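Local coordinates for protein chitooligosaccharide oxidase (Gibberella zeae, PDB 6Y0R) that oxidises the C1 hydroxyl of chitooligosaccharides to lactones with a bicovalently bound FAD, reducing molecular oxygen to hydrogen peroxide, at residues A[54-59]-A[448-453]; A[140-145]-A[311-316]; A[368-373]-A[418-423]. All coordinates share one frame; numbering follows the deposited sequence.

Interaction 1: residues A[54-59]-A[448-453]; sequences NLRLPF and PDSQIK
Arg56 and Ser450, the residues that meet most directly here, each sit on a type I beta turn, one running from Asn54 to Leu57 and the other from Asp449 to Ile452. In both turns the first side chain pins the backbone two residues on, forming an Asx turn: Asn54 OD1 accepts from Arg56 N at 3.0 Å, and Asp449 OD1 accepts from Gln451 N at 3.0 Å. Leu57 N also bonds back to Asn54 O. Neither segment is regular helix or strand, and the contact between the two loops is made by side chains.

Arg56 starts out extended, with CG opposite the backbone N (chi1 -168°), and then bends at chi3, which turns its guanidinium toward Ser450. NH1 donates to Ser450 OG at 3.0 Å, the oxygen lying at the guanidinium edge and near its plane; at 151° the bond is moderately bent. The same hydroxyl oxygen accepts from Gln451 NE2 at 2.7 Å, almost in the amide plane, so two donors grip it. A water completes a closed circuit by accepting from Arg56 NH2 at 2.8 Å and from Gln451 NE2 at 2.7 Å. Leu57 CG lies over one guanidinium face, while Arg56 NE donates to Phe339 O. With all three nitrogens engaged, the rotation of the group is effectively fixed.

The contact is a small, polar surface bridge of 88 Å² between the start of the FAD-binding PCMH-type region and the berberine-like C-terminal region. Phe339 and Tyr340 of strand 338-346 lie beside it, Tyr340 touching Arg56, Ser450 and Gln451; Phe422 of helix 420-433 packs on Arg56 and Gln451, and Lys453 takes the N-cap position of helix 454-462.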
loop_
_atom_site.group_PDB
_atom_site.type_symbol
_atom_site.label_atom_id
_atom_site.label_comp_id
_atom_site.label_asym_id
_atom_site.label_seq_id
_atom_site.Cartn_x
_atom_site.Cartn_y
_atom_site.Cartn_z
ATOM N N ASN A 54 7.281 -4.966 -11.124
ATOM C CA ASN A 54 8.643 -5.272 -10.643
ATOM C C ASN A 54 9.336 -6.210 -11.644
ATOM O O ASN A 54 8.897 -7.340 -11.785
ATOM C CB ASN A 54 8.679 -5.901 -9.245
ATOM C CG ASN A 54 10.061 -5.955 -8.633
ATOM O OD1 ASN A 54 11.076 -5.703 -9.314
ATOM N ND2 ASN A 54 10.117 -6.203 -7.329
ATOM N N LEU A 55 10.348 -5.705 -12.348
ATOM C CA LEU A 55 11.120 -6.485 -13.363
ATOM C C LEU A 55 11.863 -7.643 -12.700
ATOM O O LEU A 55 12.223 -8.636 -13.401
ATOM C CB LEU A 55 12.071 -5.501 -14.059
ATOM C CG LEU A 55 11.350 -4.383 -14.821
ATOM C CD1 LEU A 55 12.329 -3.358 -15.397
ATOM C CD2 LEU A 55 10.486 -4.972 -15.917
ATOM N N ARG A 56 12.054 -7.603 -11.385
ATOM C CA ARG A 56 12.661 -8.744 -10.664
ATOM C C ARG A 56 11.716 -9.955 -10.619
ATOM O O ARG A 56 12.218 -11.084 -10.410
ATOM C CB ARG A 56 13.055 -8.327 -9.248
ATOM C CG ARG A 56 13.941 -9.336 -8.537
ATOM C CD ARG A 56 14.360 -8.853 -7.186
ATOM N NE ARG A 56 13.250 -8.799 -6.210
ATOM C CZ ARG A 56 12.806 -9.830 -5.519
ATOM N NH1 ARG A 56 11.828 -9.653 -4.640
ATOM N NH2 ARG A 56 13.283 -11.055 -5.725
ATOM N N LEU A 57 10.405 -9.762 -10.747
ATOM C CA LEU A 57 9.369 -10.802 -10.495
ATOM C C LEU A 57 8.292 -10.796 -11.573
ATOM O O LEU A 57 7.078 -10.609 -11.349
ATOM C CB LEU A 57 8.805 -10.585 -9.093
ATOM C CG LEU A 57 9.755 -10.865 -7.941
ATOM C CD1 LEU A 57 9.096 -10.499 -6.616
ATOM C CD2 LEU A 57 10.161 -12.319 -7.886
ATOM N N PRO A 58 8.703 -11.163 -12.815
ATOM C CA PRO A 58 7.733 -11.447 -13.858
ATOM C C PRO A 58 7.066 -12.812 -13.640
ATOM O O PRO A 58 7.688 -13.733 -13.063
ATOM C CB PRO A 58 8.634 -11.494 -15.124
ATOM C CG PRO A 58 9.900 -12.053 -14.590
ATOM C CD PRO A 58 10.100 -11.373 -13.232
ATOM N N PHE A 59 5.815 -12.922 -14.056
ATOM C CA PHE A 59 5.021 -14.173 -13.990
ATOM C C PHE A 59 4.178 -14.272 -15.255
ATOM O O PHE A 59 3.908 -13.257 -15.918
ATOM C CB PHE A 59 4.184 -14.273 -12.712
ATOM C CG PHE A 59 4.981 -14.401 -11.446
ATOM C CD1 PHE A 59 5.719 -15.552 -11.179
ATOM C CD2 PHE A 59 5.023 -13.377 -10.494
ATOM C CE1 PHE A 59 6.501 -15.660 -10.052
ATOM C CE2 PHE A 59 5.817 -13.498 -9.363
ATOM C CZ PHE A 59 6.539 -14.641 -9.116
ATOM N N PRO A 448 5.100 -5.740 0.638
ATOM C CA PRO A 448 5.311 -7.151 0.950
ATOM C C PRO A 448 6.766 -7.570 0.737
ATOM O O PRO A 448 7.415 -7.041 -0.148
ATOM C CB PRO A 448 4.407 -7.903 -0.005
ATOM C CG PRO A 448 4.305 -6.985 -1.198
ATOM C CD PRO A 448 4.343 -5.576 -0.619
ATOM N N ASP A 449 7.214 -8.496 1.561
ATOM C CA ASP A 449 8.594 -9.046 1.552
ATOM C C ASP A 449 8.541 -10.463 0.967
ATOM O O ASP A 449 8.090 -11.377 1.641
ATOM C CB ASP A 449 9.150 -9.073 2.972
ATOM C CG ASP A 449 10.615 -9.420 3.072
ATOM O OD1 ASP A 449 11.118 -10.087 2.122
ATOM O OD2 ASP A 449 11.253 -9.005 4.075
ATOM N N SER A 450 9.089 -10.623 -0.234
ATOM C CA SER A 450 9.073 -11.933 -0.935
ATOM C C SER A 450 9.874 -12.996 -0.197
ATOM O O SER A 450 9.617 -14.164 -0.530
ATOM C CB SER A 450 9.578 -11.807 -2.321
ATOM O OG SER A 450 10.853 -11.246 -2.343
ATOM N N GLN A 451 10.857 -12.648 0.632
ATOM C CA GLN A 451 11.837 -13.631 1.179
ATOM C C GLN A 451 11.352 -14.275 2.465
ATOM O O GLN A 451 11.968 -15.264 2.890
ATOM C CB GLN A 451 13.196 -12.983 1.381
ATOM C CG GLN A 451 13.762 -12.393 0.110
ATOM C CD GLN A 451 13.684 -13.346 -1.057
ATOM O OE1 GLN A 451 14.560 -14.222 -1.201
ATOM N NE2 GLN A 451 12.746 -13.107 -1.947
ATOM N N ILE A 452 10.331 -13.744 3.115
ATOM C CA ILE A 452 9.916 -14.291 4.437
ATOM C C ILE A 452 9.273 -15.651 4.219
ATOM O O ILE A 452 8.588 -15.820 3.183
ATOM C CB ILE A 452 8.931 -13.310 5.090
ATOM C CG1 ILE A 452 9.730 -12.073 5.493
ATOM C CG2 ILE A 452 8.171 -13.942 6.263
ATOM C CD1 ILE A 452 8.882 -11.100 6.233
ATOM N N LYS A 453 9.398 -16.550 5.200
ATOM C CA LYS A 453 8.668 -17.839 5.158
ATOM C C LYS A 453 7.175 -17.569 4.971
ATOM O O LYS A 453 6.566 -16.639 5.563
ATOM C CB LYS A 453 8.910 -18.704 6.403
ATOM C CG LYS A 453 10.353 -19.181 6.550
ATOM C CD LYS A 453 10.646 -19.837 7.870
ATOM C CE LYS A 453 12.072 -20.340 7.961
ATOM N NZ LYS A 453 12.199 -21.382 9.009
HETATM O O HOH W 1 12.381 -13.413 -4.592
#

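Interaction 2: residues A[140-145]-A[311-316]; sequences ELWNQG and DWMGLV
Asp311, whose carboxylate rests against the indole of Trp142, uses OD1 to accept from Gly314 N at 2.9 Å, a nearly straight bond met almost along the carboxylate C-O direction. This is a classic N-cap: the side chain takes up a backbone N-H of the first turn of helix 312-320, and its negative charge probably interacts favourably with the helix start. The capping carboxylate is also a packing surface. Asp311 CG lies 3.6 Å from Trp142 CH2, and Asp311 OD2 is 3.6 Å from Trp142 CZ2, the ring and carboxylate planes being inclined by 46°.

Trp142 reaches this position because its CG is trans to the backbone N (chi1 174°), sending the indole out from helix 134-145 toward the first turn of the other helix. The contact thereby joins the FAD-binding domain to the helix that directly follows strand 305-310, an outermost strand of the seven-stranded antiparallel sheet. This division into a FAD-binding part and a second part built on a large antiparallel sheet is the two-domain plan of the PCMH-type flavin oxidases.

Met313 supplies the central packing. Its CB stands 3.5 Å from the centroid of the Trp142 five-membered ring and only 7° off the ring normal, a CH-pi contact over the face. The bend at chi2 brings SD back to an oblique Met-aromatic position, 4.4 Å from that same Trp142 centroid. At the six-membered end, Trp312 CB touches Trp142 CZ3 at 3.9 Å, and the two tryptophan side chains run antiparallel past one another. The edge of the Trp312 ring is turned to Trp142, and Val316 CG2 lies over one face of the Trp312 ring. Ala229 touches both tryptophans, while Met313 also reaches Thr139 and Val326.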
loop_
_atom_site.group_PDB
_atom_site.type_symbol
_atom_site.label_atom_id
_atom_site.label_comp_id
_atom_site.label_asym_id
_atom_site.label_seq_id
_atom_site.Cartn_x
_atom_site.Cartn_y
_atom_site.Cartn_z
ATOM N N GLU A 140 -10.420 13.126 -10.296
ATOM C CA GLU A 140 -11.897 13.072 -10.451
ATOM C C GLU A 140 -12.593 13.596 -9.210
ATOM O O GLU A 140 -13.546 14.350 -9.342
ATOM C CB GLU A 140 -12.393 11.660 -10.770
ATOM C CG GLU A 140 -12.082 11.246 -12.193
ATOM C CD GLU A 140 -12.888 11.979 -13.261
ATOM O OE1 GLU A 140 -13.909 12.568 -12.913
ATOM O OE2 GLU A 140 -12.481 11.936 -14.448
ATOM N N LEU A 141 -12.164 13.235 -8.004
ATOM C CA LEU A 141 -12.865 13.724 -6.808
ATOM C C LEU A 141 -12.657 15.233 -6.684
ATOM O O LEU A 141 -13.565 15.923 -6.221
ATOM C CB LEU A 141 -12.379 12.974 -5.568
ATOM C CG LEU A 141 -12.733 11.495 -5.538
ATOM C CD1 LEU A 141 -12.208 10.895 -4.232
ATOM C CD2 LEU A 141 -14.242 11.242 -5.669
ATOM N N TRP A 142 -11.462 15.701 -6.993
ATOM C CA TRP A 142 -11.138 17.147 -6.938
ATOM C C TRP A 142 -12.035 17.886 -7.940
ATOM O O TRP A 142 -12.690 18.868 -7.543
ATOM C CB TRP A 142 -9.666 17.355 -7.248
ATOM C CG TRP A 142 -9.267 18.796 -7.348
ATOM C CD1 TRP A 142 -8.951 19.435 -8.503
ATOM C CD2 TRP A 142 -9.031 19.725 -6.280
ATOM N NE1 TRP A 142 -8.561 20.713 -8.233
ATOM C CE2 TRP A 142 -8.579 20.915 -6.879
ATOM C CE3 TRP A 142 -9.157 19.687 -4.893
ATOM C CZ2 TRP A 142 -8.322 22.057 -6.128
ATOM C CZ3 TRP A 142 -8.876 20.808 -4.148
ATOM C CH2 TRP A 142 -8.433 21.979 -4.757
ATOM N N ASN A 143 -12.078 17.417 -9.164
ATOM C CA ASN A 143 -12.796 18.166 -10.238
ATOM C C ASN A 143 -14.311 18.032 -10.025
ATOM O O ASN A 143 -15.043 19.028 -10.194
ATOM C CB ASN A 143 -12.391 17.661 -11.609
ATOM C CG ASN A 143 -10.973 18.003 -12.006
ATOM O OD1 ASN A 143 -10.373 18.928 -11.470
ATOM N ND2 ASN A 143 -10.470 17.346 -13.031
ATOM N N GLN A 144 -14.816 16.880 -9.609
ATOM C CA GLN A 144 -16.285 16.676 -9.472
ATOM C C GLN A 144 -16.831 17.481 -8.289
ATOM O O GLN A 144 -17.990 17.955 -8.371
ATOM C CB GLN A 144 -16.635 15.187 -9.346
ATOM C CG GLN A 144 -16.468 14.399 -10.636
ATOM C CD GLN A 144 -16.862 12.951 -10.478
ATOM O OE1 GLN A 144 -17.837 12.639 -9.798
ATOM N NE2 GLN A 144 -16.065 12.058 -11.044
ATOM N N GLY A 145 -16.080 17.686 -7.206
ATOM C CA GLY A 145 -16.659 18.263 -5.990
ATOM C C GLY A 145 -15.681 18.786 -4.980
ATOM O O GLY A 145 -16.125 19.108 -3.866
ATOM N N ASP A 311 -2.955 23.695 -2.702
ATOM C CA ASP A 311 -4.252 23.028 -2.485
ATOM C C ASP A 311 -4.035 21.535 -2.667
ATOM O O ASP A 311 -2.924 21.087 -3.016
ATOM C CB ASP A 311 -5.356 23.641 -3.360
ATOM C CG ASP A 311 -5.160 23.443 -4.843
ATOM O OD1 ASP A 311 -4.588 22.393 -5.257
ATOM O OD2 ASP A 311 -5.604 24.348 -5.586
ATOM N N TRP A 312 -5.055 20.772 -2.365
ATOM C CA TRP A 312 -4.965 19.301 -2.389
ATOM C C TRP A 312 -4.417 18.791 -3.725
ATOM O O TRP A 312 -3.523 17.930 -3.777
ATOM C CB TRP A 312 -6.350 18.736 -2.080
ATOM C CG TRP A 312 -6.375 17.252 -2.166
ATOM C CD1 TRP A 312 -6.948 16.461 -3.111
ATOM C CD2 TRP A 312 -5.690 16.373 -1.267
ATOM N NE1 TRP A 312 -6.688 15.146 -2.852
ATOM C CE2 TRP A 312 -5.944 15.058 -1.710
ATOM C CE3 TRP A 312 -4.884 16.590 -0.143
ATOM C CZ2 TRP A 312 -5.454 13.941 -1.043
ATOM C CZ3 TRP A 312 -4.430 15.485 0.529
ATOM C CH2 TRP A 312 -4.702 14.191 0.084
ATOM N N MET A 313 -4.955 19.255 -4.862
ATOM C CA MET A 313 -4.515 18.730 -6.162
ATOM C C MET A 313 -3.057 19.143 -6.407
ATOM O O MET A 313 -2.313 18.354 -6.988
ATOM C CB MET A 313 -5.448 19.226 -7.270
ATOM C CG MET A 313 -5.318 18.490 -8.527
ATOM S SD MET A 313 -5.930 16.778 -8.399
ATOM C CE MET A 313 -4.433 15.977 -8.968
ATOM N N GLY A 314 -2.644 20.322 -5.942
ATOM C CA GLY A 314 -1.237 20.786 -5.944
ATOM C C GLY A 314 -0.315 19.876 -5.125
ATOM O O GLY A 314 0.815 19.592 -5.569
ATOM N N LEU A 315 -0.811 19.411 -3.994
ATOM C CA LEU A 315 -0.065 18.495 -3.101
ATOM C C LEU A 315 0.079 17.158 -3.830
ATOM O O LEU A 315 1.204 16.619 -3.856
ATOM C CB LEU A 315 -0.845 18.420 -1.783
ATOM C CG LEU A 315 -0.182 17.763 -0.572
ATOM C CD1 LEU A 315 -0.061 16.292 -0.759
ATOM C CD2 LEU A 315 1.094 18.426 -0.157
ATOM N N VAL A 316 -1.003 16.591 -4.379
ATOM C CA VAL A 316 -0.963 15.321 -5.149
ATOM C C VAL A 316 0.038 15.446 -6.301
ATOM O O VAL A 316 0.831 14.530 -6.550
ATOM C CB VAL A 316 -2.359 14.961 -5.667
ATOM C CG1 VAL A 316 -2.328 13.817 -6.678
ATOM C CG2 VAL A 316 -3.308 14.724 -4.519
#

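Interaction 3: residues A[368-373]-A[418-423]; sequences SSHSWW and PSDGFN
Asp420 meets His370 through its carboxylate, not through the first bond of its side chain. The CA-CB bond points neither at nor away from the histidine segment, and it is the first torsion (chi1 62°), placing CG between the backbone N and the carbonyl carbon, that folds the acid round toward the imidazole. OD1 then lies at the imidazole edge, in the ring plane, whereas OD2 stays farther from the ring. With OD1 at the edge and the carboxylate and imidazole planes 63° apart, the two groups do not stack. Pro418 CG and Gly421 CA close in obliquely on the same outer end of the imidazole; the alpha carbons of His370 and Gly421 are 7.3 Å apart.

The histidine lies against the N-terminal end of helix 420-433, beside the bend in which Gly421 N bonds to Pro418 O at 3.0 Å. It projects from the loop that links helix 351-367 to strand 371-378, a helix-to-strand connection leading into an inner strand of the seven-stranded antiparallel sheet. That loop is shaped by an ST turn, Ser368 OG accepting from His370 N at 3.1 Å, and then by an inverse gamma turn centred on Ser371. Lys273 NZ bonds to both Ser368 O and His370 O. Leu424, one turn farther along helix 420-433, packs against Ser368, His370 and Trp372, while Asp409 of strand 403-411 also touches His370.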
loop_
_atom_site.group_PDB
_atom_site.type_symbol
_atom_site.label_atom_id
_atom_site.label_comp_id
_atom_site.label_asym_id
_atom_site.label_seq_id
_atom_site.Cartn_x
_atom_site.Cartn_y
_atom_site.Cartn_z
ATOM N N SER A 368 27.984 -0.041 1.503
ATOM C CA SER A 368 27.271 -0.877 0.499
ATOM C C SER A 368 27.366 -0.230 -0.881
ATOM O O SER A 368 27.220 0.998 -0.981
ATOM C CB SER A 368 25.812 -1.079 0.885
ATOM O OG SER A 368 25.168 -1.898 -0.067
ATOM N N SER A 369 27.577 -1.022 -1.937
ATOM C CA SER A 369 27.509 -0.522 -3.330
ATOM C C SER A 369 26.048 -0.361 -3.763
ATOM O O SER A 369 25.792 0.267 -4.813
ATOM C CB SER A 369 28.224 -1.457 -4.265
ATOM O OG SER A 369 27.751 -2.772 -4.053
ATOM N N HIS A 370 25.111 -0.885 -2.972
ATOM C CA HIS A 370 23.673 -0.904 -3.357
ATOM C C HIS A 370 23.062 0.488 -3.245
ATOM O O HIS A 370 23.436 1.181 -2.296
ATOM C CB HIS A 370 22.929 -1.873 -2.475
ATOM C CG HIS A 370 23.205 -3.290 -2.822
ATOM N ND1 HIS A 370 24.490 -3.801 -2.885
ATOM C CD2 HIS A 370 22.380 -4.320 -3.070
ATOM C CE1 HIS A 370 24.434 -5.082 -3.169
ATOM N NE2 HIS A 370 23.159 -5.427 -3.273
ATOM N N SER A 371 22.142 0.854 -4.144
ATOM C CA SER A 371 21.356 2.112 -4.049
ATOM C C SER A 371 20.118 1.814 -3.185
ATOM O O SER A 371 19.052 1.463 -3.715
ATOM C CB SER A 371 21.033 2.742 -5.369
ATOM O OG SER A 371 20.539 1.796 -6.275
ATOM N N TRP A 372 20.358 1.720 -1.899
ATOM C CA TRP A 372 19.290 1.399 -0.922
ATOM C C TRP A 372 18.707 2.700 -0.365
ATOM O O TRP A 372 19.356 3.734 -0.401
ATOM C CB TRP A 372 19.814 0.484 0.175
ATOM C CG TRP A 372 20.865 1.111 1.025
ATOM C CD1 TRP A 372 22.216 1.027 0.850
ATOM C CD2 TRP A 372 20.665 1.925 2.192
ATOM N NE1 TRP A 372 22.864 1.779 1.798
ATOM C CE2 TRP A 372 21.935 2.333 2.642
ATOM C CE3 TRP A 372 19.541 2.404 2.866
ATOM C CZ2 TRP A 372 22.112 3.151 3.757
ATOM C CZ3 TRP A 372 19.718 3.204 3.972
ATOM C CH2 TRP A 372 20.978 3.599 4.398
ATOM N N TRP A 373 17.472 2.657 0.124
ATOM C CA TRP A 373 16.938 3.807 0.905
ATOM C C TRP A 373 15.875 3.265 1.845
ATOM O O TRP A 373 15.413 2.119 1.671
ATOM C CB TRP A 373 16.353 4.931 0.054
ATOM C CG TRP A 373 15.321 4.528 -0.943
ATOM C CD1 TRP A 373 15.540 4.237 -2.252
ATOM C CD2 TRP A 373 13.897 4.408 -0.741
ATOM N NE1 TRP A 373 14.362 3.940 -2.878
ATOM C CE2 TRP A 373 13.337 4.020 -1.971
ATOM C CE3 TRP A 373 13.065 4.482 0.371
ATOM C CZ2 TRP A 373 11.971 3.804 -2.151
ATOM C CZ3 TRP A 373 11.711 4.230 0.213
ATOM C CH2 TRP A 373 11.178 3.873 -1.034
ATOM N N PRO A 418 21.057 -8.619 -7.257
ATOM C CA PRO A 418 21.989 -9.567 -6.634
ATOM C C PRO A 418 21.508 -10.091 -5.275
ATOM O O PRO A 418 20.878 -9.346 -4.557
ATOM C CB PRO A 418 23.247 -8.713 -6.479
ATOM C CG PRO A 418 22.716 -7.313 -6.244
ATOM C CD PRO A 418 21.429 -7.213 -7.051
ATOM N N SER A 419 21.827 -11.333 -4.921
ATOM C CA SER A 419 21.272 -11.985 -3.707
ATOM C C SER A 419 21.842 -11.349 -2.429
ATOM O O SER A 419 21.134 -11.417 -1.386
ATOM C CB SER A 419 21.443 -13.492 -3.737
ATOM O OG SER A 419 22.751 -13.846 -4.154
ATOM N N ASP A 420 23.005 -10.685 -2.466
ATOM C CA ASP A 420 23.517 -9.965 -1.267
ATOM C C ASP A 420 22.575 -8.806 -0.912
ATOM O O ASP A 420 22.585 -8.423 0.253
ATOM C CB ASP A 420 24.975 -9.491 -1.363
ATOM C CG ASP A 420 25.293 -8.495 -2.466
ATOM O OD1 ASP A 420 24.393 -8.118 -3.227
ATOM O OD2 ASP A 420 26.482 -8.144 -2.590
ATOM N N GLY A 421 21.756 -8.336 -1.845
ATOM C CA GLY A 421 20.707 -7.311 -1.578
ATOM C C GLY A 421 19.669 -7.778 -0.578
ATOM O O GLY A 421 19.204 -6.952 0.288
ATOM N N PHE A 422 19.265 -9.048 -0.643
ATOM C CA PHE A 422 18.377 -9.634 0.378
ATOM C C PHE A 422 19.003 -9.487 1.753
ATOM O O PHE A 422 18.272 -9.189 2.727
ATOM C CB PHE A 422 18.075 -11.109 0.072
ATOM C CG PHE A 422 17.425 -11.364 -1.263
ATOM C CD1 PHE A 422 16.321 -10.636 -1.677
ATOM C CD2 PHE A 422 17.858 -12.393 -2.098
ATOM C CE1 PHE A 422 15.695 -10.880 -2.881
ATOM C CE2 PHE A 422 17.195 -12.674 -3.280
ATOM C CZ PHE A 422 16.144 -11.897 -3.703
ATOM N N ASN A 423 20.310 -9.794 1.891
ATOM C CA ASN A 423 20.942 -9.773 3.231
ATOM C C ASN A 423 21.110 -8.315 3.696
ATOM O O ASN A 423 20.993 -8.073 4.898
ATOM C CB ASN A 423 22.280 -10.515 3.287
ATOM C CG ASN A 423 22.493 -11.157 4.647
ATOM O OD1 ASN A 423 21.679 -11.971 5.086
ATOM N ND2 ASN A 423 23.574 -10.806 5.325
#

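Overall arrangement
Interactions 1 and 3 are neighbours, about 15 Å apart between centres, and they touch through Phe422, a residue of the 418-423 segment that also borders interaction 1. Interaction 2 lies on the opposite side of the chain's centre from interaction 1, about 33 Å away between centres, and its centre is about 38 Å from that of interaction 3. Along the chain, interaction 1 closes the longest loop, and interactions 2 and 3 follow one another inside it. Interaction 3 joins elements around the seven-stranded sheet, whereas interactions 1 and 2 both tie the FAD-binding region to later parts of the chain. That region is thus joined to them at two well-separated places.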